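Local coordinates for polyketide synthase (Lyngbya majuscula 19L, PDB 3QIT), which probably ends curacin A biosynthesis as a decarboxylating thioesterase, releasing the thioester-bound chain and forming a terminal alkene by sulfate elimination and decarboxylation, at residues N14-C19 with G65-L70; H26-C31 with G53-A58; L125-L130 with S242-P247; P161-A166 with G195-S200; T235-D240 with V263-G268. All coordinates share one frame; numbering follows the deposited sequence.

Contact 1: N14-C19 with G65-L70; sequences NQICLC and GRSSHL
Asn14 lays its side-chain amide across Leu70 at about a right angle, ND2 standing 3.6 Å from Leu70 CD2. With CG placed beside the backbone N (chi1 -69°), the same amide also turns OD1 to within 3.7 Å of Ser68 CB. Met72 of the second subunit packs on both Asn14 and Leu70, bringing this end of the contact to the dimer interface. Gln15 is gripped through its backbone rather than its side chain. Its N donates to Ser68 OG at 2.7 Å, and its carbonyl O receives Ser68 N at 2.9 Å, a nearly straight bond (172°) in the carbonyl plane. Beyond Ile16, Cys17 N donates to Ser67 OG at 2.9 Å, a hydroxyl that also bonds to Asp60 O. Cys17 then rests SG against Arg66 CB at 4.0 Å, while the far end of Arg66 bonds through NE to Arg188 O. The loop 65-70 runs roughly antiparallel to strand 14-21 without being a strand itself. Two serine hydroxyls stand in for the carbonyls that a neighbouring strand would supply, so the N-H groups of Gln15 and Cys17 are met by side chains of a loop.

Contact 2: H26-C31 with G53-A58; sequences HPVVLC and GYRVVA
Val29 and Val57 anchor opposite faces of this parallel strand pair. On the face of Val29 and Val56, Val29 CG2 meets Tyr54 CD2 at 3.8 Å and Cys31 SG lies 3.8 Å from Val56 CG1, with Leu49 of helix 43-51 packing over both valines. On the other face Leu30 bends CD1 back to 4.2 Å from Val57 CG1, and Val28 CG1 approaches Val57 CG2. Between the faces four backbone bonds zip the strands in register: Arg55 N to Pro27 O, Val29 N to Arg55 O, Val57 N to Val29 O and Cys31 N to Val57 O. These are neighbouring strands of the central sheet, joined by helix 43-51 in a beta-alpha-beta unit of the alpha/beta hydrolase fold. Outward, Pro27 CB rests 4.0 Å from Tyr54 CD2, and Arg55 leads its guanidinium away to Gly22 O.

At the polar rim His26 lies against Gly53, the C-prime residue of the Schellman motif ending the helix; His26 CB is 3.2 Å from Gly53 O. The imidazole, its CG beside the backbone N (chi1 -72°), reaches a water 2.7 Å from ND1, and that water donates to Tyr54 O at 2.8 Å. A leucine in place of His26 would probably leave this water without its ring partner and its bridge to Tyr54 O weakened. The chemistry thus grades from an apolar, backbone-bonded interior to a hydrated end where a water joins the loop residues just before the two strands.

Contact 3: L125-L130 with S242-P247; sequences LVELPL and SKLNRP
Glu127, probably the acidic member of a Ser-His-Glu triad with Ser103 and His269, is met by Ser242 from the loop after strand 234-239. Ser242 OG donates to Glu127 OE1 over a very short 2.5 Å, and the same hydroxyl accepts Leu244 N at 3.1 Å, closing an ST turn. A chi1 of 176° swings the Ser242 hydroxyl away from its own N, to where Glu127 OE1 and Leu244 N both reach it. Glu127 OE1 also bonds to His269 ND1, and OE2 accepts from Gly239 N, so both carboxylate oxygens are tied down. Leu244 lies alongside: its CB is 3.3 Å from Glu127 OE1, and its CD2 reaches over to the main chain, 3.2 Å from Glu127 O, before touching Pro129.

In the sheet order of this alpha/beta hydrolase fold Glu127 follows the sixth strand, 120-126, whereas the acid of canonical relatives usually follows the seventh; here the loop after the seventh strand supplies second-shell support instead. Farther along that loop Asn245 ND2 donates to Leu128 O at 3.0 Å. The acceptor lies only 5° out of the Asn245 amide plane, although the donor is tilted 33° from the carbonyl plane. Leu128 O has a second donor in Gln253 NE2. An alanine in place of Asn245 would remove both amide arms and is likely to leave two bridging waters each short of a partner. One of these waters accepts from Asn245 ND2 and donates to Glu127 OE2 at 2.6 Å; the other accepts from Leu130 N and donates to Asn245 OD1 at 2.8 Å.

Contact 4: P161-A166 with G195-S200; sequences PDVATA and GGVRWS
Val197, Ala166 and Trp199 carry most of this contact, which is held by packing between the start of helix 163-173 and strand 196-199. Val197 points at the first turn of the helix. Its CG2 occupies the position between backbone N and carbonyl carbon (chi1 -58° for CG1), and from there the methyl sits 3.7 Å from Asp162 O and 4.4 Å from Val163 CG2. One turn on, Ala166 directs CB at the six-membered ring of Trp199, 3.7 Å from CH2 and 3.9 Å from CZ3, while Ala166 O also comes near that corner of the indole. The Trp199 ring leans towards the helix although its CB does not face it, and it is further hemmed in by an aromatic cluster: stacked with Trp201 and edge-to-face with Phe160 and His157.

The helix end itself is fixed by Asp162 at the N-cap. Asp162 OD1 accepts from Thr165 N at 2.9 Å and from Thr165 OG1 at 2.8 Å, the hydroxyl arriving on the syn side, 32° out of the carboxylate plane. Two donors thus hold the carboxylate over the first turn. At the other end Gly196 passes Pro161 more loosely, with Pro161 O 4.2 Å from Gly196 CA.

Strand 196-199 pairs antiparallel with 190-193 in a small hairpin apart from the main sheet. A helix packed on such a hairpin, inserted between strands 120-126 and 234-239, is consistent with the lid region that alpha/beta hydrolases commonly carry there.

Contact 5: T235-D240 with V263-G268; sequences TLVYGD and VFLSGG
Tyr238 and Phe264 lie next to each other on one face of a parallel strand pair, their rings turned only 30° apart but slid so far that they barely overlap. The ring centroids are 5.3 Å apart. Tyr238 CD2 sits over a face of the Phe264 ring, whereas Phe264 CD2 comes within 3.7 Å of Tyr238 CB. The register puts both on one face, and similar chi1 values (-52° and -65°, CG beside the backbone N) lean the rings alike; the tyrosine hydroxyl goes on to bond with Gln253.

On the reverse face the aliphatic groups pack: Val237 and Val263 run alongside each other in the same direction, with Val237 CG2 at 3.9 Å from Val263 CG1. The other methyl, Val237 CG1, meets Leu265 CD1 at 3.8 Å. Helix 276-284 covers these residues through Leu282 and Leu279. Backbone bonds run Val263 N to Leu236 O, Tyr238 N to Val263 O, Leu265 N to Tyr238 O and Asp240 N to Leu265 O. The pair closes a beta-alpha-beta crossover through helix 247-256, with 261-265 the outermost strand at this end of the hydrolase sheet.

After Leu265 the second segment curls back past Gly239, the last residue of its strand. Gly239 CA lies 3.1 Å from Gly267 O, and a beta carbon here would collide with the carbonyl oxygens of Gly267 and Gly268. Asp240 then folds its carboxylate across the turn: OD1 accepts Gly267 N at 3.0 Å from above the carboxylate plane. Asp240 OD2 accepts hydrogen bonds from two waters, one of them 2.5 Å away and also bonded to Ser266 OG, the other donating to Phe264 O as well.

Contacts 1, 2, 3 and 5 all reach one mixed eight-stranded sheet, while contact 4 lies outside it. Contact 2 falls within the chain interval spanned by contact 1, and the two join through strands 14-21 and 55-59, neighbours in the sheet, their centres 19 Å apart. Contacts 3 and 5 alternate along the chain and touch through strands 120-126 and 234-239, with centres only 9 Å apart; this side of the molecule holds the probable triad acid. Contact 1 lies across the chain's centre from both. Contact 4, in the insertion between those two strands, approaches contact 1 alone, where His69 meets Ser200, and stays about 32 Å, centre to centre, from contact 3.

Contact 1: N14-C19 with G65-L70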
# COMPACT_ATOMS: atom_id res chain seq x y z
N ASN B 14 14.20 -0.31 -5.67
CA ASN B 14 14.29 1.14 -5.66
C ASN B 14 15.56 1.55 -4.94
O ASN B 14 16.28 0.70 -4.45
CB ASN B 14 13.08 1.70 -4.93
CG ASN B 14 11.80 1.49 -5.69
OD1 ASN B 14 11.58 2.13 -6.70
ND2 ASN B 14 10.94 0.60 -5.19
N GLN B 15 15.84 2.85 -4.91
CA GLN B 15 17.09 3.31 -4.26
C GLN B 15 16.74 4.24 -3.13
O GLN B 15 15.97 5.20 -3.30
CB GLN B 15 17.96 4.03 -5.30
CG GLN B 15 18.43 3.10 -6.43
CD GLN B 15 19.48 2.12 -5.96
OE1 GLN B 15 20.28 2.44 -5.09
NE2 GLN B 15 19.48 0.91 -6.54
N ILE B 16 17.33 3.98 -1.96
CA ILE B 16 17.15 4.87 -0.81
C ILE B 16 18.41 5.73 -0.71
O ILE B 16 19.49 5.20 -0.57
CB ILE B 16 17.02 4.06 0.49
CG1 ILE B 16 15.78 3.16 0.43
CG2 ILE B 16 16.93 5.02 1.72
CD1 ILE B 16 15.75 2.11 1.57
N CYS B 17 18.25 7.05 -0.70
CA CYS B 17 19.41 7.93 -0.45
C CYS B 17 19.55 8.15 1.06
O CYS B 17 18.60 8.59 1.72
CB CYS B 17 19.20 9.31 -1.10
SG CYS B 17 20.69 10.36 -0.85
N LEU B 18 20.74 7.84 1.61
CA LEU B 18 21.01 8.15 3.02
C LEU B 18 21.90 9.38 3.10
O LEU B 18 23.03 9.35 2.63
CB LEU B 18 21.75 6.97 3.66
CG LEU B 18 21.03 5.63 3.74
CD1 LEU B 18 21.92 4.61 4.50
CD2 LEU B 18 19.70 5.76 4.43
N CYS B 19 21.39 10.48 3.67
CA CYS B 19 22.23 11.65 3.88
C CYS B 19 22.91 11.46 5.21
O CYS B 19 22.27 11.02 6.17
CB CYS B 19 21.40 12.92 3.96
SG CYS B 19 20.42 13.27 2.48
N GLY B 65 13.47 14.01 -1.96
CA GLY B 65 14.93 14.23 -2.01
C GLY B 65 15.54 13.52 -3.20
O GLY B 65 15.06 13.67 -4.32
N ARG B 66 16.55 12.70 -2.95
CA ARG B 66 17.19 11.89 -4.00
C ARG B 66 16.83 10.40 -3.99
O ARG B 66 17.40 9.62 -4.78
CB ARG B 66 18.72 12.07 -3.94
CG ARG B 66 19.21 13.50 -4.23
CD ARG B 66 19.15 13.80 -5.72
NE ARG B 66 19.38 15.22 -6.03
CZ ARG B 66 20.57 15.79 -6.20
NH1 ARG B 66 21.69 15.09 -6.05
NH2 ARG B 66 20.64 17.06 -6.54
N SER B 67 15.87 9.99 -3.15
CA SER B 67 15.41 8.61 -3.20
C SER B 67 14.52 8.37 -4.43
O SER B 67 13.94 9.32 -4.98
CB SER B 67 14.65 8.19 -1.94
OG SER B 67 15.55 7.99 -0.86
N SER B 68 14.43 7.12 -4.86
CA SER B 68 13.58 6.75 -6.02
C SER B 68 12.16 7.21 -5.88
O SER B 68 11.60 7.24 -4.77
CB SER B 68 13.53 5.22 -6.19
OG SER B 68 14.80 4.75 -6.46
N HIS B 69 11.55 7.51 -7.02
CA HIS B 69 10.08 7.64 -7.07
C HIS B 69 9.51 6.25 -7.27
O HIS B 69 10.10 5.42 -8.00
CB HIS B 69 9.66 8.53 -8.23
CG HIS B 69 10.12 9.95 -8.11
ND1 HIS B 69 9.68 10.96 -8.95
CD2 HIS B 69 10.98 10.54 -7.24
CE1 HIS B 69 10.26 12.10 -8.60
NE2 HIS B 69 11.06 11.86 -7.58
N LEU B 70 8.35 6.00 -6.65
CA LEU B 70 7.69 4.71 -6.78
C LEU B 70 6.80 4.75 -8.02
O LEU B 70 5.85 5.54 -8.08
CB LEU B 70 6.92 4.35 -5.50
CG LEU B 70 7.78 4.42 -4.22
CD1 LEU B 70 6.98 4.03 -2.98
CD2 LEU B 70 9.01 3.50 -4.37

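Contact 2: H26-C31 with G53-A58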
# COMPACT_ATOMS: atom_id res chain seq x y z
N HIS B 26 31.00 6.51 14.60
CA HIS B 26 30.44 7.15 15.78
C HIS B 26 28.97 6.74 16.01
O HIS B 26 28.31 6.29 15.07
CB HIS B 26 30.56 8.67 15.67
CG HIS B 26 31.95 9.19 15.84
ND1 HIS B 26 32.28 10.52 15.64
CD2 HIS B 26 33.11 8.56 16.17
CE1 HIS B 26 33.58 10.68 15.86
NE2 HIS B 26 34.10 9.51 16.17
N PRO B 27 28.46 6.90 17.26
CA PRO B 27 27.08 6.48 17.57
C PRO B 27 26.08 7.20 16.70
O PRO B 27 26.27 8.38 16.40
CB PRO B 27 26.89 6.92 19.04
CG PRO B 27 28.25 7.06 19.59
CD PRO B 27 29.21 7.31 18.47
N VAL B 28 25.02 6.50 16.32
CA VAL B 28 24.10 6.99 15.29
C VAL B 28 22.94 7.81 15.87
O VAL B 28 22.32 7.42 16.86
CB VAL B 28 23.54 5.82 14.44
CG1 VAL B 28 22.38 6.31 13.52
CG2 VAL B 28 24.68 5.17 13.63
N VAL B 29 22.65 8.93 15.21
CA VAL B 29 21.37 9.62 15.38
C VAL B 29 20.63 9.46 14.06
O VAL B 29 21.08 9.96 13.03
CB VAL B 29 21.54 11.11 15.70
CG1 VAL B 29 20.18 11.82 15.92
CG2 VAL B 29 22.39 11.29 16.99
N LEU B 30 19.51 8.75 14.11
CA LEU B 30 18.71 8.51 12.90
C LEU B 30 17.54 9.51 12.90
O LEU B 30 16.74 9.52 13.83
CB LEU B 30 18.23 7.06 12.88
CG LEU B 30 17.24 6.66 11.76
CD1 LEU B 30 17.90 6.86 10.40
CD2 LEU B 30 16.88 5.20 11.94
N CYS B 31 17.45 10.33 11.85
CA CYS B 31 16.47 11.43 11.76
C CYS B 31 15.52 11.17 10.58
O CYS B 31 15.98 10.93 9.46
CB CYS B 31 17.16 12.76 11.48
SG CYS B 31 18.39 13.21 12.76
N GLY B 53 30.67 14.30 17.96
CA GLY B 53 31.07 12.89 17.80
C GLY B 53 29.93 11.91 17.57
O GLY B 53 29.99 10.75 18.01
N TYR B 54 28.90 12.39 16.87
CA TYR B 54 27.78 11.54 16.44
C TYR B 54 27.82 11.40 14.94
O TYR B 54 28.35 12.28 14.25
CB TYR B 54 26.43 12.09 16.88
CG TYR B 54 26.23 11.92 18.36
CD1 TYR B 54 26.70 12.87 19.25
CD2 TYR B 54 25.63 10.76 18.87
CE1 TYR B 54 26.56 12.70 20.62
CE2 TYR B 54 25.47 10.59 20.25
CZ TYR B 54 25.95 11.57 21.11
OH TYR B 54 25.82 11.42 22.48
N ARG B 55 27.32 10.26 14.48
CA ARG B 55 27.06 9.96 13.08
C ARG B 55 25.55 10.20 12.87
O ARG B 55 24.71 9.48 13.40
CB ARG B 55 27.44 8.50 12.78
CG ARG B 55 27.06 8.00 11.38
CD ARG B 55 27.82 8.70 10.29
NE ARG B 55 27.61 7.98 9.02
CZ ARG B 55 28.24 8.26 7.89
NH1 ARG B 55 29.11 9.25 7.84
NH2 ARG B 55 27.97 7.56 6.78
N VAL B 56 25.22 11.25 12.13
CA VAL B 56 23.80 11.59 11.92
C VAL B 56 23.41 11.05 10.53
O VAL B 56 24.07 11.31 9.55
CB VAL B 56 23.57 13.12 11.97
CG1 VAL B 56 22.11 13.44 11.85
CG2 VAL B 56 24.18 13.72 13.29
N VAL B 57 22.33 10.29 10.50
CA VAL B 57 21.87 9.67 9.26
C VAL B 57 20.41 10.09 9.06
O VAL B 57 19.57 9.91 9.94
CB VAL B 57 21.95 8.13 9.36
CG1 VAL B 57 21.32 7.48 8.13
CG2 VAL B 57 23.40 7.65 9.51
N ALA B 58 20.10 10.64 7.87
CA ALA B 58 18.77 11.11 7.56
C ALA B 58 18.41 10.57 6.16
O ALA B 58 18.82 11.15 5.17
CB ALA B 58 18.71 12.66 7.60
O HOH W 1 31.13 12.36 14.03

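Contact 3: L125-L130 with S242-P247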
# COMPACT_ATOMS: atom_id res chain seq x y z
N LEU B 125 10.52 12.89 19.63
CA LEU B 125 9.36 13.12 18.76
C LEU B 125 9.12 14.61 18.63
O LEU B 125 8.66 15.24 19.58
CB LEU B 125 8.12 12.39 19.32
CG LEU B 125 8.38 10.89 19.48
CD1 LEU B 125 7.18 10.25 20.19
CD2 LEU B 125 8.63 10.23 18.12
N VAL B 126 9.50 15.18 17.49
CA VAL B 126 9.40 16.63 17.31
C VAL B 126 8.12 16.93 16.57
O VAL B 126 7.94 16.48 15.43
CB VAL B 126 10.60 17.20 16.54
CG1 VAL B 126 10.54 18.73 16.48
CG2 VAL B 126 11.90 16.78 17.24
N GLU B 127 7.21 17.64 17.25
CA GLU B 127 5.92 18.03 16.67
C GLU B 127 5.12 16.83 16.18
O GLU B 127 4.73 16.73 14.99
CB GLU B 127 6.12 19.09 15.58
CG GLU B 127 6.50 20.46 16.19
CD GLU B 127 5.28 21.22 16.66
OE1 GLU B 127 4.39 21.46 15.80
OE2 GLU B 127 5.18 21.56 17.88
N LEU B 128 4.85 15.93 17.11
CA LEU B 128 4.08 14.73 16.84
C LEU B 128 2.63 15.09 16.60
O LEU B 128 2.02 15.74 17.43
CB LEU B 128 4.18 13.77 18.03
CG LEU B 128 3.41 12.46 17.86
CD1 LEU B 128 4.16 11.50 16.91
CD2 LEU B 128 3.15 11.83 19.24
N PRO B 129 2.07 14.70 15.43
CA PRO B 129 0.64 14.98 15.22
C PRO B 129 -0.25 13.90 15.85
O PRO B 129 0.24 12.85 16.26
CB PRO B 129 0.50 14.99 13.69
CG PRO B 129 1.73 14.30 13.15
CD PRO B 129 2.73 14.10 14.26
N LEU B 130 -1.54 14.18 15.95
CA LEU B 130 -2.50 13.15 16.30
C LEU B 130 -3.52 13.15 15.18
O LEU B 130 -3.88 14.23 14.68
CB LEU B 130 -3.19 13.46 17.63
CG LEU B 130 -2.51 13.14 18.96
CD1 LEU B 130 -3.50 13.37 20.11
CD2 LEU B 130 -1.99 11.71 18.98
N SER B 242 3.90 26.78 17.90
CA SER B 242 3.28 25.87 16.93
C SER B 242 1.78 25.77 17.16
O SER B 242 1.31 25.79 18.30
CB SER B 242 3.86 24.46 16.99
OG SER B 242 3.15 23.61 16.08
N LYS B 243 1.03 25.65 16.07
CA LYS B 243 -0.41 25.51 16.15
C LYS B 243 -0.84 24.10 15.74
O LYS B 243 -2.02 23.81 15.62
CB LYS B 243 -1.10 26.59 15.29
CG LYS B 243 -0.64 28.02 15.59
CD LYS B 243 -1.15 28.51 16.95
CE LYS B 243 -0.36 29.72 17.44
NZ LYS B 243 -0.70 30.09 18.85
N LEU B 244 0.15 23.22 15.53
CA LEU B 244 -0.13 21.84 15.17
C LEU B 244 -1.03 21.15 16.20
O LEU B 244 -2.06 20.56 15.86
CB LEU B 244 1.17 21.04 15.00
CG LEU B 244 0.95 19.56 14.65
CD1 LEU B 244 0.40 19.44 13.23
CD2 LEU B 244 2.23 18.74 14.81
N ASN B 245 -0.65 21.26 17.47
CA ASN B 245 -1.41 20.61 18.53
C ASN B 245 -2.21 21.62 19.33
O ASN B 245 -1.64 22.56 19.91
CB ASN B 245 -0.49 19.80 19.44
CG ASN B 245 0.03 18.54 18.77
OD1 ASN B 245 -0.73 17.62 18.48
ND2 ASN B 245 1.34 18.50 18.53
N ARG B 246 -3.52 21.42 19.34
CA ARG B 246 -4.41 22.18 20.21
C ARG B 246 -4.12 21.75 21.66
O ARG B 246 -3.48 20.71 21.87
CB ARG B 246 -5.87 21.90 19.85
CG ARG B 246 -6.25 22.22 18.40
CD ARG B 246 -7.63 21.66 18.05
NE ARG B 246 -7.66 20.20 18.10
CZ ARG B 246 -8.76 19.46 18.21
NH1 ARG B 246 -9.96 20.02 18.28
NH2 ARG B 246 -8.66 18.13 18.25
N PRO B 247 -4.55 22.56 22.65
CA PRO B 247 -4.33 22.17 24.04
C PRO B 247 -4.84 20.77 24.38
O PRO B 247 -4.17 20.05 25.12
CB PRO B 247 -5.10 23.23 24.82
CG PRO B 247 -5.11 24.41 23.94
CD PRO B 247 -5.15 23.90 22.54
O HOH W 2 2.69 21.11 18.65
O HOH W 3 -2.16 16.89 16.18

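Contact 4: P161-A166 with G195-S200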
# COMPACT_ATOMS: atom_id res chain seq x y z
N PRO B 161 11.07 29.75 -12.93
CA PRO B 161 12.06 30.25 -13.88
C PRO B 161 13.51 29.92 -13.51
O PRO B 161 14.36 29.84 -14.40
CB PRO B 161 11.84 31.77 -13.86
CG PRO B 161 11.13 32.06 -12.62
CD PRO B 161 10.28 30.84 -12.33
N ASP B 162 13.78 29.74 -12.21
CA ASP B 162 15.13 29.44 -11.70
C ASP B 162 15.11 28.86 -10.29
O ASP B 162 14.07 28.82 -9.63
CB ASP B 162 16.03 30.70 -11.76
CG ASP B 162 15.43 31.90 -11.07
OD1 ASP B 162 14.72 31.75 -10.06
OD2 ASP B 162 15.66 33.04 -11.54
N VAL B 163 16.28 28.41 -9.82
CA VAL B 163 16.36 27.78 -8.50
C VAL B 163 16.10 28.80 -7.41
O VAL B 163 15.49 28.46 -6.39
CB VAL B 163 17.74 27.05 -8.29
CG1 VAL B 163 17.85 26.49 -6.86
CG2 VAL B 163 17.88 25.93 -9.29
N ALA B 164 16.52 30.05 -7.62
CA ALA B 164 16.29 31.13 -6.64
C ALA B 164 14.79 31.29 -6.33
O ALA B 164 14.42 31.58 -5.20
CB ALA B 164 16.85 32.45 -7.16
N THR B 165 13.95 31.14 -7.35
CA THR B 165 12.49 31.24 -7.17
C THR B 165 11.96 30.07 -6.33
O THR B 165 11.13 30.27 -5.45
CB THR B 165 11.78 31.37 -8.53
OG1 THR B 165 12.24 32.56 -9.19
CG2 THR B 165 10.26 31.43 -8.35
N ALA B 166 12.50 28.87 -6.56
CA ALA B 166 12.12 27.70 -5.77
C ALA B 166 12.57 27.92 -4.34
O ALA B 166 11.82 27.61 -3.40
CB ALA B 166 12.76 26.42 -6.32
N GLY B 195 11.67 24.46 -19.93
CA GLY B 195 12.20 25.81 -19.98
C GLY B 195 12.64 26.47 -18.68
O GLY B 195 13.27 27.52 -18.70
N GLY B 196 12.30 25.87 -17.54
CA GLY B 196 12.75 26.37 -16.25
C GLY B 196 13.18 25.20 -15.39
O GLY B 196 13.83 24.28 -15.88
N VAL B 197 12.80 25.22 -14.12
CA VAL B 197 13.11 24.09 -13.23
C VAL B 197 11.86 23.71 -12.45
O VAL B 197 11.00 24.54 -12.20
CB VAL B 197 14.28 24.37 -12.24
CG1 VAL B 197 15.54 24.75 -13.03
CG2 VAL B 197 13.91 25.48 -11.22
N ARG B 198 11.77 22.44 -12.09
CA ARG B 198 10.63 21.95 -11.32
C ARG B 198 11.17 21.19 -10.12
O ARG B 198 12.36 20.79 -10.10
CB ARG B 198 9.77 21.02 -12.16
CG ARG B 198 10.45 19.71 -12.54
CD ARG B 198 9.50 18.79 -13.33
NE ARG B 198 10.18 17.54 -13.71
CZ ARG B 198 9.63 16.54 -14.40
NH1 ARG B 198 8.36 16.60 -14.79
NH2 ARG B 198 10.35 15.47 -14.70
N TRP B 199 10.31 20.96 -9.13
CA TRP B 199 10.68 20.07 -8.04
C TRP B 199 11.01 18.68 -8.54
O TRP B 199 10.39 18.20 -9.48
CB TRP B 199 9.55 19.93 -7.02
CG TRP B 199 9.10 21.23 -6.36
CD1 TRP B 199 7.84 21.73 -6.37
CD2 TRP B 199 9.90 22.13 -5.57
NE1 TRP B 199 7.78 22.88 -5.61
CE2 TRP B 199 9.05 23.17 -5.14
CE3 TRP B 199 11.26 22.16 -5.19
CZ2 TRP B 199 9.49 24.23 -4.35
CZ3 TRP B 199 11.71 23.22 -4.39
CH2 TRP B 199 10.82 24.25 -3.99
N SER B 200 11.99 18.04 -7.92
CA SER B 200 12.41 16.72 -8.38
C SER B 200 11.90 15.58 -7.48
O SER B 200 12.13 14.40 -7.75
CB SER B 200 13.93 16.68 -8.54
OG SER B 200 14.53 16.89 -7.29

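Contact 5: T235-D240 with V263-G268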
# COMPACT_ATOMS: atom_id res chain seq x y z
N THR B 235 11.05 11.51 24.46
CA THR B 235 10.92 12.94 24.68
C THR B 235 10.01 13.52 23.62
O THR B 235 10.29 13.38 22.40
CB THR B 235 12.29 13.62 24.57
OG1 THR B 235 13.17 13.05 25.55
CG2 THR B 235 12.19 15.13 24.80
N LEU B 236 8.91 14.14 24.09
CA LEU B 236 8.00 14.90 23.23
C LEU B 236 8.48 16.34 23.13
O LEU B 236 8.58 17.04 24.15
CB LEU B 236 6.56 14.83 23.75
CG LEU B 236 5.91 13.45 23.78
CD1 LEU B 236 4.69 13.39 24.73
CD2 LEU B 236 5.51 13.00 22.33
N VAL B 237 8.77 16.79 21.91
CA VAL B 237 9.28 18.14 21.70
C VAL B 237 8.26 18.97 20.94
O VAL B 237 7.80 18.58 19.87
CB VAL B 237 10.62 18.12 20.94
CG1 VAL B 237 11.23 19.53 20.86
CG2 VAL B 237 11.57 17.11 21.57
N TYR B 238 7.91 20.13 21.49
CA TYR B 238 6.94 21.02 20.83
C TYR B 238 7.45 22.42 20.65
O TYR B 238 8.28 22.89 21.43
CB TYR B 238 5.65 21.11 21.63
CG TYR B 238 5.04 19.80 22.02
CD1 TYR B 238 4.24 19.08 21.10
CD2 TYR B 238 5.20 19.29 23.30
CE1 TYR B 238 3.64 17.86 21.48
CE2 TYR B 238 4.62 18.07 23.67
CZ TYR B 238 3.83 17.37 22.76
OH TYR B 238 3.26 16.18 23.15
N GLY B 239 6.95 23.09 19.62
CA GLY B 239 7.22 24.51 19.43
C GLY B 239 6.25 25.33 20.27
O GLY B 239 5.04 25.11 20.25
N ASP B 240 6.77 26.31 20.99
CA ASP B 240 5.91 27.09 21.87
C ASP B 240 4.95 28.00 21.10
O ASP B 240 3.97 28.47 21.67
CB ASP B 240 6.71 27.85 22.95
CG ASP B 240 7.65 28.89 22.37
OD1 ASP B 240 7.78 28.99 21.14
OD2 ASP B 240 8.28 29.61 23.18
N VAL B 263 9.07 18.77 26.32
CA VAL B 263 9.82 20.02 26.26
C VAL B 263 9.25 20.99 25.23
O VAL B 263 8.78 20.58 24.14
CB VAL B 263 11.35 19.78 26.11
CG1 VAL B 263 11.71 19.27 24.76
CG2 VAL B 263 12.17 21.05 26.46
N PHE B 264 9.28 22.27 25.58
CA PHE B 264 8.86 23.30 24.65
C PHE B 264 10.05 24.14 24.23
O PHE B 264 10.71 24.76 25.07
CB PHE B 264 7.74 24.16 25.26
CG PHE B 264 6.48 23.39 25.51
CD1 PHE B 264 6.32 22.61 26.66
CD2 PHE B 264 5.45 23.40 24.57
CE1 PHE B 264 5.15 21.88 26.88
CE2 PHE B 264 4.28 22.68 24.78
CZ PHE B 264 4.12 21.91 25.93
N LEU B 265 10.31 24.16 22.93
CA LEU B 265 11.40 24.93 22.36
C LEU B 265 10.82 26.21 21.78
O LEU B 265 9.62 26.29 21.50
CB LEU B 265 12.10 24.13 21.26
CG LEU B 265 12.88 22.86 21.65
CD1 LEU B 265 13.73 22.35 20.46
CD2 LEU B 265 13.73 23.10 22.89
N SER B 266 11.68 27.20 21.61
CA SER B 266 11.24 28.48 21.09
C SER B 266 11.13 28.39 19.57
O SER B 266 12.13 28.40 18.87
CB SER B 266 12.20 29.59 21.50
OG SER B 266 11.79 30.83 20.94
N GLY B 267 9.90 28.32 19.08
CA GLY B 267 9.66 28.27 17.65
C GLY B 267 8.30 27.69 17.31
O GLY B 267 7.52 27.34 18.20
N GLY B 268 8.02 27.60 16.02
CA GLY B 268 6.75 27.06 15.53
C GLY B 268 6.85 25.58 15.19
O GLY B 268 7.53 24.83 15.87
O HOH W 4 9.92 31.48 22.89
O HOH W 5 10.04 27.80 25.17